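CDP-glucose 4,6-dehydratase (Salmonella enterica subsp. enterica serovar Typhi, PDB 1WVG) catalyses the NAD(+)-dependent dehydration of CDP-D-glucose to CDP-4-dehydro-6-deoxy-D-glucose, an early step in making the dideoxy sugar of the lipopolysaccharide O antigen. Local coordinates at residues L27-M32 with I350-M354. Sequence-based numbering, arbitrary orientation.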
loop_
_atom_site.group_PDB
_atom_site.type_symbol
_atom_site.label_atom_id
_atom_site.label_comp_id
_atom_site.label_asym_id
_atom_site.label_seq_id
_atom_site.Cartn_x
_atom_site.Cartn_y
_atom_site.Cartn_z
ATOM N N LEU A 27 -10.176 -34.795 -19.377
ATOM C CA LEU A 27 -9.524 -35.566 -20.376
ATOM C C LEU A 27 -8.068 -35.834 -19.990
ATOM O O LEU A 27 -7.588 -36.979 -19.962
ATOM C CB LEU A 27 -9.563 -34.764 -21.648
ATOM C CG LEU A 27 -9.018 -35.583 -22.788
ATOM C CD1 LEU A 27 -9.800 -36.886 -22.850
ATOM C CD2 LEU A 27 -9.263 -34.810 -24.083
ATOM N N TRP A 28 -7.358 -34.752 -19.671
ATOM C CA TRP A 28 -5.957 -34.860 -19.282
ATOM C C TRP A 28 -5.777 -35.891 -18.189
ATOM O O TRP A 28 -4.963 -36.827 -18.257
ATOM C CB TRP A 28 -5.446 -33.508 -18.717
ATOM C CG TRP A 28 -3.934 -33.397 -18.792
ATOM C CD1 TRP A 28 -3.054 -34.442 -18.833
ATOM C CD2 TRP A 28 -3.140 -32.185 -18.909
ATOM N NE1 TRP A 28 -1.767 -33.969 -18.958
ATOM C CE2 TRP A 28 -1.792 -32.580 -18.996
ATOM C CE3 TRP A 28 -3.439 -30.807 -18.946
ATOM C CZ2 TRP A 28 -0.758 -31.621 -19.134
ATOM C CZ3 TRP A 28 -2.428 -29.861 -19.098
ATOM C CH2 TRP A 28 -1.097 -30.277 -19.185
ATOM N N LEU A 29 -6.547 -35.628 -17.132
ATOM C CA LEU A 29 -6.562 -36.429 -15.922
ATOM C C LEU A 29 -6.870 -37.923 -16.169
ATOM O O LEU A 29 -6.156 -38.832 -15.703
ATOM C CB LEU A 29 -7.496 -35.805 -14.854
ATOM C CG LEU A 29 -6.877 -34.670 -14.010
ATOM C CD1 LEU A 29 -7.771 -34.259 -12.824
ATOM C CD2 LEU A 29 -5.472 -35.038 -13.511
ATOM N N THR A 30 -7.955 -38.204 -16.908
ATOM C CA THR A 30 -8.262 -39.616 -17.124
ATOM C C THR A 30 -7.169 -40.257 -17.935
ATOM O O THR A 30 -6.759 -41.404 -17.744
ATOM C CB THR A 30 -9.614 -39.851 -17.770
ATOM O OG1 THR A 30 -9.528 -39.276 -19.030
ATOM C CG2 THR A 30 -10.699 -39.138 -16.994
ATOM N N GLU A 31 -6.665 -39.470 -18.862
ATOM C CA GLU A 31 -5.583 -39.955 -19.680
ATOM C C GLU A 31 -4.384 -40.331 -18.836
ATOM O O GLU A 31 -3.585 -41.157 -19.270
ATOM C CB GLU A 31 -5.172 -38.935 -20.742
ATOM C CG GLU A 31 -4.097 -39.451 -21.715
ATOM C CD GLU A 31 -3.606 -38.366 -22.641
ATOM O OE1 GLU A 31 -4.029 -38.212 -23.779
ATOM O OE2 GLU A 31 -2.672 -37.601 -22.091
ATOM N N MET A 32 -4.267 -39.732 -17.641
ATOM C CA MET A 32 -3.128 -40.041 -16.786
ATOM C C MET A 32 -3.367 -41.200 -15.846
ATOM O O MET A 32 -2.517 -41.547 -15.026
ATOM C CB MET A 32 -2.534 -38.815 -16.078
ATOM C CG MET A 32 -1.752 -37.949 -17.050
ATOM S SD MET A 32 -0.919 -36.565 -16.237
ATOM C CE MET A 32 -2.317 -35.752 -15.435
ATOM N N ILE A 350 -2.549 -32.505 -25.790
ATOM C CA ILE A 350 -2.119 -32.794 -24.414
ATOM C C ILE A 350 -0.727 -33.442 -24.490
ATOM O O ILE A 350 0.234 -33.056 -23.831
ATOM C CB ILE A 350 -3.157 -33.662 -23.674
ATOM C CG1 ILE A 350 -4.515 -32.989 -23.506
ATOM C CG2 ILE A 350 -2.662 -34.192 -22.333
ATOM C CD1 ILE A 350 -5.454 -33.728 -22.537
ATOM N N SER A 351 -0.582 -34.414 -25.392
ATOM C CA SER A 351 0.702 -35.066 -25.535
ATOM C C SER A 351 1.811 -34.120 -25.999
ATOM O O SER A 351 2.947 -34.130 -25.543
ATOM C CB SER A 351 0.576 -36.212 -26.528
ATOM O OG SER A 351 1.463 -35.956 -27.605
ATOM N N ASP A 352 1.478 -33.297 -26.960
ATOM C CA ASP A 352 2.432 -32.353 -27.487
ATOM C C ASP A 352 2.854 -31.418 -26.379
ATOM O O ASP A 352 3.994 -31.009 -26.282
ATOM C CB ASP A 352 1.733 -31.465 -28.546
ATOM C CG ASP A 352 1.554 -32.084 -29.906
ATOM O OD1 ASP A 352 2.087 -33.138 -30.191
ATOM O OD2 ASP A 352 0.792 -31.378 -30.740
ATOM N N TYR A 353 1.876 -31.026 -25.571
ATOM C CA TYR A 353 2.177 -30.115 -24.503
ATOM C C TYR A 353 3.067 -30.801 -23.529
ATOM O O TYR A 353 4.032 -30.220 -23.048
ATOM C CB TYR A 353 0.940 -29.552 -23.769
ATOM C CG TYR A 353 1.228 -28.453 -22.742
ATOM C CD1 TYR A 353 1.216 -27.101 -23.084
ATOM C CD2 TYR A 353 1.464 -28.769 -21.403
ATOM C CE1 TYR A 353 1.437 -26.105 -22.133
ATOM C CE2 TYR A 353 1.742 -27.797 -20.443
ATOM C CZ TYR A 353 1.727 -26.457 -20.815
ATOM O OH TYR A 353 1.952 -25.482 -19.873
ATOM N N MET A 354 2.719 -32.032 -23.231
ATOM C CA MET A 354 3.542 -32.758 -22.288
ATOM C C MET A 354 4.960 -32.909 -22.811
ATOM O O MET A 354 5.919 -33.127 -22.076
ATOM C CB MET A 354 2.954 -34.135 -21.985
ATOM C CG MET A 354 1.618 -33.999 -21.304
ATOM S SD MET A 354 1.715 -34.504 -19.574
ATOM C CE MET A 354 0.349 -35.693 -19.568
#
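The indole of W28 carries one methyl on a face and a thioether at its edge. I350 CG2 sits 3.5 Å from the centroid of the five-membered ring, 14° off the ring normal, a CH-pi contact, largely dispersion, between an aliphatic methyl and the electron-rich pyrrole ring. M354 SD lies near the ring plane, 4.7 Å from the same centroid, so this Met-aromatic contact is edge-on. From W28 NE1 to M354 SD is 3.6 Å, a long, bent approach that makes at most a weak N-H...S hydrogen bond, and a doubtful one, since NE1 is placed too close to a neighbouring atom in the model. At the far end of the indole, W28 CH2 meets Y353 CD2 at 3.7 Å, the two ring planes turned 83° apart. With CG anti to the backbone N (chi1 -158°), the indole reaches out from helix 20-31 to the C-terminal helix 342-355; the axes of the short segments come no closer than 11.8 Å, a spacing bridged by a large flat side chain. Helix 20-31 follows the first strand, 11-15, of the Rossmann fold, and here the C-terminal helix packs against it. Helix 236-251 also packs on W28, and Y353 OH hydrogen-bonds there to E237 and S240, which gives the buried phenol polar partners. The two branches of I350 divide the work: CD1 reaches W28 CA (3.5 Å) and L27 CG, while CG2, besides covering the indole, lies against OE2 of the poorly ordered E31. The thioether end of M354 also faces M32 SD, although the place of its CE is doubtful.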